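Long-range contacts in irisin (Homo sapiens, PDB 4LSD), which acts as a hormone that probably mediates benefits of muscular exercise, inducing browning of white adipose tissue by stimulating UCP1 expression: residues D28-G33 against A76-G81; M45-Q50 against C59-L64. One frame throughout, in Å; residues are numbered along the deposited sequence.

Interaction 1 (D28-G33 against A76-G81); sequences DEVVIG and AISIQG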
ATOM      1  N   ASP A  28      -5.179 -22.353  -0.116  1.00 56.24           N
ATOM      2  CA  ASP A  28      -6.205 -21.318  -0.111  1.00 56.83           C
ATOM      3  C   ASP A  28      -7.032 -21.300   1.177  1.00 58.28           C
ATOM      4  O   ASP A  28      -7.569 -20.268   1.557  1.00 63.58           O
ATOM      5  CB  ASP A  28      -7.139 -21.498  -1.306  1.00 54.66           C
ATOM      6  CG  ASP A  28      -6.396 -21.509  -2.635  1.00 65.18           C
ATOM      7  OD1 ASP A  28      -6.045 -20.424  -3.150  1.00 61.38           O
ATOM      8  OD2 ASP A  28      -6.157 -22.617  -3.163  1.00 74.76           O
ATOM      9  N   GLU A  29      -7.135 -22.432   1.858  1.00 55.26           N
ATOM     10  CA  GLU A  29      -7.928 -22.487   3.084  1.00 57.05           C
ATOM     11  C   GLU A  29      -7.301 -21.795   4.299  1.00 54.88           C
ATOM     12  O   GLU A  29      -7.986 -21.519   5.281  1.00 51.19           O
ATOM     13  CB  GLU A  29      -8.224 -23.948   3.444  1.00 60.02           C
ATOM     14  CG  GLU A  29      -6.993 -24.736   3.922  1.00 67.65           C
ATOM     15  CD  GLU A  29      -7.276 -26.216   4.207  1.00 80.73           C
ATOM     16  OE1 GLU A  29      -6.441 -26.863   4.882  1.00 80.97           O
ATOM     17  OE2 GLU A  29      -8.320 -26.737   3.749  1.00 84.79           O
ATOM     18  N   VAL A  30      -6.007 -21.504   4.217  1.00 52.40           N
ATOM     19  CA  VAL A  30      -5.267 -20.898   5.319  1.00 49.50           C
ATOM     20  C   VAL A  30      -4.870 -19.421   5.140  1.00 48.38           C
ATOM     21  O   VAL A  30      -4.674 -18.697   6.121  1.00 48.06           O
ATOM     22  CB  VAL A  30      -4.002 -21.767   5.593  1.00 50.99           C
ATOM     23  CG1 VAL A  30      -2.999 -21.029   6.443  1.00 58.16           C
ATOM     24  CG2 VAL A  30      -4.410 -23.061   6.290  1.00 46.40           C
ATOM     25  N   VAL A  31      -4.755 -18.986   3.890  1.00 44.73           N
ATOM     26  CA  VAL A  31      -4.346 -17.628   3.561  1.00 42.80           C
ATOM     27  C   VAL A  31      -5.431 -16.570   3.704  1.00 42.76           C
ATOM     28  O   VAL A  31      -6.415 -16.574   2.972  1.00 40.71           O
ATOM     29  CB  VAL A  31      -3.743 -17.594   2.130  1.00 40.54           C
ATOM     30  CG1 VAL A  31      -3.472 -16.173   1.690  1.00 36.16           C
ATOM     31  CG2 VAL A  31      -2.430 -18.387   2.124  1.00 42.73           C
ATOM     32  N   ILE A  32      -5.232 -15.656   4.649  1.00 43.43           N
ATOM     33  CA  ILE A  32      -6.183 -14.580   4.912  1.00 42.03           C
ATOM     34  C   ILE A  32      -5.736 -13.218   4.391  1.00 43.06           C
ATOM     35  O   ILE A  32      -6.507 -12.259   4.411  1.00 45.08           O
ATOM     36  CB  ILE A  32      -6.453 -14.446   6.426  1.00 40.38           C
ATOM     37  CG1 ILE A  32      -5.219 -13.891   7.154  1.00 37.12           C
ATOM     38  CG2 ILE A  32      -6.823 -15.811   6.991  1.00 33.14           C
ATOM     39  CD1 ILE A  32      -5.397 -13.782   8.662  1.00 28.61           C
ATOM     40  N   GLY A  33      -4.499 -13.133   3.916  1.00 39.94           N
ATOM     41  CA  GLY A  33      -4.005 -11.865   3.425  1.00 41.62           C
ATOM     42  C   GLY A  33      -2.661 -11.957   2.736  1.00 40.56           C
ATOM     43  O   GLY A  33      -2.186 -13.040   2.390  1.00 42.11           O
ATOM     44  N   ALA A  76       2.635 -14.427   2.036  1.00 41.52           N
ATOM     45  CA  ALA A  76       1.265 -14.797   2.361  1.00 38.41           C
ATOM     46  C   ALA A  76       1.042 -14.790   3.866  1.00 42.82           C
ATOM     47  O   ALA A  76       1.861 -15.302   4.629  1.00 48.14           O
ATOM     48  CB  ALA A  76       0.938 -16.164   1.783  1.00 34.24           C
ATOM     49  N   ILE A  77      -0.081 -14.212   4.286  1.00 43.28           N
ATOM     50  CA  ILE A  77      -0.414 -14.109   5.705  1.00 41.26           C
ATOM     51  C   ILE A  77      -1.453 -15.142   6.102  1.00 38.03           C
ATOM     52  O   ILE A  77      -2.454 -15.319   5.419  1.00 39.09           O
ATOM     53  CB  ILE A  77      -1.012 -12.727   6.058  1.00 42.03           C
ATOM     54  CG1 ILE A  77      -0.202 -11.604   5.407  1.00 38.28           C
ATOM     55  CG2 ILE A  77      -1.065 -12.559   7.572  1.00 33.24           C
ATOM     56  CD1 ILE A  77       1.124 -11.353   6.040  1.00 40.76           C
ATOM     57  N   SER A  78      -1.219 -15.802   7.225  1.00 39.95           N
ATOM     58  CA  SER A  78      -2.142 -16.801   7.745  1.00 42.51           C
ATOM     59  C   SER A  78      -2.610 -16.261   9.089  1.00 42.83           C
ATOM     60  O   SER A  78      -2.103 -15.239   9.548  1.00 39.18           O
ATOM     61  CB  SER A  78      -1.411 -18.128   7.933  1.00 49.55           C
ATOM     62  OG  SER A  78      -1.956 -18.860   9.011  1.00 62.90           O
ATOM     63  N   ILE A  79      -3.568 -16.929   9.726  1.00 42.02           N
ATOM     64  CA  ILE A  79      -4.037 -16.463  11.030  1.00 47.04           C
ATOM     65  C   ILE A  79      -2.993 -16.851  12.080  1.00 52.75           C
ATOM     66  O   ILE A  79      -2.894 -16.231  13.137  1.00 54.14           O
ATOM     67  CB  ILE A  79      -5.389 -17.100  11.432  1.00 46.68           C
ATOM     68  CG1 ILE A  79      -5.953 -16.398  12.668  1.00 43.80           C
ATOM     69  CG2 ILE A  79      -5.198 -18.575  11.781  1.00 53.82           C
ATOM     70  CD1 ILE A  79      -6.448 -15.005  12.392  1.00 40.02           C
ATOM     71  N   GLN A  80      -2.217 -17.888  11.782  1.00 57.60           N
ATOM     72  CA  GLN A  80      -1.189 -18.362  12.705  1.00 59.81           C
ATOM     73  C   GLN A  80       0.187 -17.750  12.453  1.00 58.96           C
ATOM     74  O   GLN A  80       0.971 -17.554  13.388  1.00 58.13           O
ATOM     75  CB  GLN A  80      -1.085 -19.891  12.648  1.00 61.92           C
ATOM     76  CG  GLN A  80      -2.263 -20.624  13.310  1.00 69.66           C
ATOM     77  CD  GLN A  80      -1.956 -22.093  13.641  1.00 77.10           C
ATOM     78  OE1 GLN A  80      -1.618 -22.890  12.760  1.00 73.94           O
ATOM     79  NE2 GLN A  80      -2.078 -22.448  14.920  1.00 76.81           N
ATOM     80  N   GLY A  81       0.474 -17.441  11.192  1.00 59.26           N
ATOM     81  CA  GLY A  81       1.762 -16.858  10.868  1.00 56.38           C
ATOM     82  C   GLY A  81       1.844 -16.173   9.520  1.00 54.63           C
ATOM     83  O   GLY A  81       0.865 -15.624   9.012  1.00 51.22           O
TER
HETATM   84  O   HOH W   1      -5.439 -18.749   8.552  1.00 44.11           O
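I32 and G33 both sit opposite I77 in a classic beta bulge, where strand 31-40 begins and its antiparallel neighbour 69-78 ends in a four-stranded sheet of the fibronectin type III domain. I77 O takes the amide of I32 (N to O 2.9 Å), nearly head-on to the carbonyl, and also a weak bond from G33 N. In return I77 N donates to G33 O at 3.1 Å; the bond is almost straight at hydrogen (173°), but the donor stands above the carbonyl plane. With no side chain on G33, the I77 side chain can lie close against that residue's backbone, I77 CG1 coming within 3.6 Å of G33 C.

I32 spans the gap with its long branch. CG1 lies between the backbone N and the carbonyl carbon (chi1 70°) and the chain then runs out extended, which carries I32 CD1 to 3.7 Å from S78 O and into contact with the end of I79. V31 uses one methyl instead: its CG2 meets A76 CB at 4.0 Å, in a buried spot where V25 and P6 also touch the pair. Earlier in the same segment, V30 CG1 packs on the S78 side chain.

Past the bulge the later strand turns back on itself. S78 N bonds to G81 O, and a water accepts from I79 N. The same water also lies near V30 O, at a separation too short to trust, so a bridge between the two segments there is doubtful. Within this reversal S78 makes an ST turn: its OG, already touching V30 CG1, accepts the backbone N of Q80 at 2.9 Å.

Interaction 2 (M45-Q50 against C59-L64); sequences MLRFIQ and CALWDL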
HETATM    1  N   MSE A  45      13.371   4.615  -2.255  1.00 48.12           N
HETATM    2  CA  MSE A  45      12.040   4.673  -1.657  1.00 43.48           C
HETATM    3  C   MSE A  45      11.570   3.219  -1.519  1.00 44.30           C
HETATM    4  O   MSE A  45      11.702   2.435  -2.463  1.00 43.51           O
HETATM    5  CB  MSE A  45      11.113   5.465  -2.598  1.00 47.16           C
HETATM    6  CG  MSE A  45       9.755   5.903  -2.023  1.00 57.76           C
HETATM    7 SE   MSE A  45       8.294   4.625  -2.101  1.00 71.46          SE
HETATM    8  CE  MSE A  45       8.334   4.134  -0.291  1.00 56.10           C
ATOM      9  N   LEU A  46      11.041   2.857  -0.351  1.00 42.36           N
ATOM     10  CA  LEU A  46      10.549   1.489  -0.092  1.00 42.12           C
ATOM     11  C   LEU A  46       9.055   1.519   0.190  1.00 43.20           C
ATOM     12  O   LEU A  46       8.640   2.092   1.193  1.00 38.00           O
ATOM     13  CB  LEU A  46      11.186   0.896   1.163  1.00 42.89           C
ATOM     14  CG  LEU A  46      12.683   0.959   1.372  1.00 45.07           C
ATOM     15  CD1 LEU A  46      12.962   0.727   2.832  1.00 43.40           C
ATOM     16  CD2 LEU A  46      13.367  -0.064   0.494  1.00 46.88           C
ATOM     17  N   ARG A  47       8.246   0.898  -0.661  1.00 45.56           N
ATOM     18  CA  ARG A  47       6.803   0.885  -0.454  1.00 42.57           C
ATOM     19  C   ARG A  47       6.312  -0.488   0.003  1.00 42.42           C
ATOM     20  O   ARG A  47       6.691  -1.516  -0.562  1.00 40.21           O
ATOM     21  CB  ARG A  47       6.082   1.288  -1.739  1.00 41.01           C
ATOM     22  CG  ARG A  47       4.578   1.375  -1.585  1.00 48.00           C
ATOM     23  CD  ARG A  47       3.981   2.377  -2.567  1.00 48.50           C
ATOM     24  NE  ARG A  47       3.598   1.750  -3.824  1.00 54.55           N
ATOM     25  CZ  ARG A  47       3.466   2.401  -4.976  1.00 60.26           C
ATOM     26  NH1 ARG A  47       3.695   3.709  -5.035  1.00 56.59           N
ATOM     27  NH2 ARG A  47       3.087   1.739  -6.067  1.00 48.34           N
ATOM     28  N   PHE A  48       5.469  -0.494   1.033  1.00 40.83           N
ATOM     29  CA  PHE A  48       4.924  -1.733   1.577  1.00 38.72           C
ATOM     30  C   PHE A  48       3.394  -1.727   1.598  1.00 40.61           C
ATOM     31  O   PHE A  48       2.788  -0.795   2.120  1.00 36.36           O
ATOM     32  CB  PHE A  48       5.414  -1.956   3.010  1.00 36.30           C
ATOM     33  CG  PHE A  48       6.899  -1.921   3.156  1.00 44.12           C
ATOM     34  CD1 PHE A  48       7.561  -0.725   3.441  1.00 39.51           C
ATOM     35  CD2 PHE A  48       7.645  -3.085   2.995  1.00 39.53           C
ATOM     36  CE1 PHE A  48       8.950  -0.694   3.562  1.00 40.43           C
ATOM     37  CE2 PHE A  48       9.029  -3.066   3.112  1.00 40.45           C
ATOM     38  CZ  PHE A  48       9.687  -1.871   3.396  1.00 44.67           C
ATOM     39  N   ILE A  49       2.772  -2.769   1.046  1.00 41.15           N
ATOM     40  CA  ILE A  49       1.321  -2.869   1.054  1.00 35.42           C
ATOM     41  C   ILE A  49       0.931  -4.166   1.722  1.00 34.62           C
ATOM     42  O   ILE A  49       1.509  -5.206   1.444  1.00 36.96           O
ATOM     43  CB  ILE A  49       0.725  -2.890  -0.346  1.00 37.36           C
ATOM     44  CG1 ILE A  49       1.121  -1.630  -1.110  1.00 38.27           C
ATOM     45  CG2 ILE A  49      -0.793  -2.974  -0.242  1.00 35.97           C
ATOM     46  CD1 ILE A  49       0.734  -1.667  -2.565  1.00 41.92           C
ATOM     47  N   GLN A  50      -0.041  -4.105   2.622  1.00 37.29           N
ATOM     48  CA  GLN A  50      -0.512  -5.304   3.312  1.00 34.42           C
ATOM     49  C   GLN A  50      -2.035  -5.241   3.330  1.00 35.50           C
ATOM     50  O   GLN A  50      -2.610  -4.171   3.467  1.00 36.10           O
ATOM     51  CB  GLN A  50       0.012  -5.361   4.755  1.00 33.09           C
ATOM     52  CG  GLN A  50      -0.323  -6.654   5.483  1.00 39.70           C
ATOM     53  CD  GLN A  50      -0.162  -6.561   7.001  1.00 52.55           C
ATOM     54  OE1 GLN A  50      -1.067  -6.113   7.715  1.00 62.37           O
ATOM     55  NE2 GLN A  50       0.998  -6.978   7.498  1.00 53.68           N
ATOM     56  N   CYS A  59      -2.715  -7.290  -6.474  1.00 42.49           N
ATOM     57  CA  CYS A  59      -2.524  -6.021  -5.830  1.00 37.99           C
ATOM     58  C   CYS A  59      -1.974  -5.035  -6.842  1.00 39.44           C
ATOM     59  O   CYS A  59      -0.970  -5.308  -7.492  1.00 40.79           O
ATOM     60  CB  CYS A  59      -1.540  -6.204  -4.687  1.00 35.21           C
ATOM     61  SG  CYS A  59      -1.008  -4.679  -3.928  1.00 44.30           S
ATOM     62  N   ALA A  60      -2.631  -3.888  -6.970  1.00 35.24           N
ATOM     63  CA  ALA A  60      -2.197  -2.851  -7.903  1.00 37.40           C
ATOM     64  C   ALA A  60      -1.097  -1.980  -7.304  1.00 39.89           C
ATOM     65  O   ALA A  60      -1.092  -1.719  -6.107  1.00 42.48           O
ATOM     66  CB  ALA A  60      -3.366  -1.983  -8.282  1.00 33.94           C
ATOM     67  N   LEU A  61      -0.166  -1.537  -8.143  1.00 40.96           N
ATOM     68  CA  LEU A  61       0.918  -0.669  -7.710  1.00 40.11           C
ATOM     69  C   LEU A  61       0.747   0.590  -8.537  1.00 42.45           C
ATOM     70  O   LEU A  61       0.770   0.546  -9.768  1.00 46.59           O
ATOM     71  CB  LEU A  61       2.280  -1.303  -8.005  1.00 44.32           C
ATOM     72  CG  LEU A  61       2.460  -2.724  -7.473  1.00 47.88           C
ATOM     73  CD1 LEU A  61       3.659  -3.357  -8.162  1.00 42.79           C
ATOM     74  CD2 LEU A  61       2.635  -2.711  -5.961  1.00 40.77           C
ATOM     75  N   TRP A  62       0.585   1.714  -7.859  1.00 41.71           N
ATOM     76  CA  TRP A  62       0.367   2.980  -8.530  1.00 43.21           C
ATOM     77  C   TRP A  62       1.536   3.943  -8.381  1.00 46.10           C
ATOM     78  O   TRP A  62       2.456   3.711  -7.601  1.00 41.10           O
ATOM     79  CB  TRP A  62      -0.869   3.628  -7.936  1.00 48.86           C
ATOM     80  CG  TRP A  62      -0.662   4.002  -6.486  1.00 53.61           C
ATOM     81  CD1 TRP A  62      -0.396   5.249  -5.992  1.00 53.04           C
ATOM     82  CD2 TRP A  62      -0.635   3.110  -5.352  1.00 56.44           C
ATOM     83  NE1 TRP A  62      -0.205   5.194  -4.626  1.00 54.22           N
ATOM     84  CE2 TRP A  62      -0.346   3.899  -4.210  1.00 52.64           C
ATOM     85  CE3 TRP A  62      -0.827   1.728  -5.193  1.00 49.51           C
ATOM     86  CZ2 TRP A  62      -0.238   3.346  -2.926  1.00 49.66           C
ATOM     87  CZ3 TRP A  62      -0.721   1.182  -3.917  1.00 47.11           C
ATOM     88  CH2 TRP A  62      -0.430   1.992  -2.800  1.00 52.18           C
ATOM     89  N   ASP A  63       1.480   5.033  -9.138  1.00 43.29           N
ATOM     90  CA  ASP A  63       2.492   6.068  -9.075  1.00 50.15           C
ATOM     91  C   ASP A  63       3.907   5.532  -9.246  1.00 50.20           C
ATOM     92  O   ASP A  63       4.827   5.947  -8.539  1.00 44.20           O
ATOM     93  CB  ASP A  63       2.353   6.792  -7.739  1.00 56.43           C
ATOM     94  CG  ASP A  63       2.999   8.168  -7.738  1.00 66.54           C
ATOM     95  OD1 ASP A  63       2.923   8.873  -8.770  1.00 64.10           O
ATOM     96  OD2 ASP A  63       3.565   8.553  -6.684  1.00 71.53           O
ATOM     97  N   LEU A  64       4.080   4.612 -10.187  1.00 50.52           N
ATOM     98  CA  LEU A  64       5.396   4.060 -10.444  1.00 51.34           C
ATOM     99  C   LEU A  64       6.128   5.013 -11.361  1.00 53.64           C
ATOM    100  O   LEU A  64       5.512   5.844 -12.033  1.00 52.24           O
ATOM    101  CB  LEU A  64       5.293   2.693 -11.113  1.00 49.32           C
ATOM    102  CG  LEU A  64       4.702   1.570 -10.265  1.00 49.99           C
ATOM    103  CD1 LEU A  64       4.858   0.256 -11.013  1.00 46.33           C
ATOM    104  CD2 LEU A  64       5.427   1.502  -8.916  1.00 45.72           C
TER
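R47 reaches across the fibronectin type III beta sandwich, from strand 46-52, outermost in one sheet within this chain, to the residues just after strand 58-61 of the other, and lays its guanidinium flat on the ring of W62. This is a cation-pi stack: the planes are 5° apart, and R47 CZ stands 4.1 Å over the centroid of the six-membered ring. The R47 chain leaves with CG opposite the backbone N and bends about the CG-CD bond (chi3 91°), turning the flat group onto the indole. W62 holds its guest twice, because its own carbonyl lies at the guanidinium edge: R47 NH2 donates to a lone pair of W62 O at 2.6 Å, in the carbonyl plane, while R47 NH1 adds a weak bond to that oxygen. L61 CB lies in the guanidinium plane too, 3.7 Å from R47 NH2 on its side away from W62 O.

R47 is required for dimerization. Its strand pairs with a strand of the second subunit, and W62 meets W62 of that subunit. A leucine in place of R47 would probably leave W62 O without both donors and the indole face without its cation, setting the ring freer to turn at the interface.

Farther along, between the sheets, I49 CD1 touches C59 SG at 3.7 Å, L61 CD2 at 4.0 Å and, obliquely to the ring, W62 CZ3 at 3.5 Å.

From the N terminus the chain first lays down strands 9-12 and 19-24, then enters strand 31-40 through residues 28-33. Interaction 1 closes only when strand 69-78 returns beside it, with 42 residues between its segments. Interaction 2 falls wholly within that span: strand 46-52 goes out and segment 59-64 comes back after just eight intervening residues, so the small loop sits inside the large one and the two do not cross. Their jobs differ. Interaction 1 joins neighbouring strands of a single sheet, whereas interaction 2 ties that sheet's outermost strand within the chain to the opposing three-stranded one. Their centres lie about 21 Å apart, linked through adjacent strands 31-40 and 46-52.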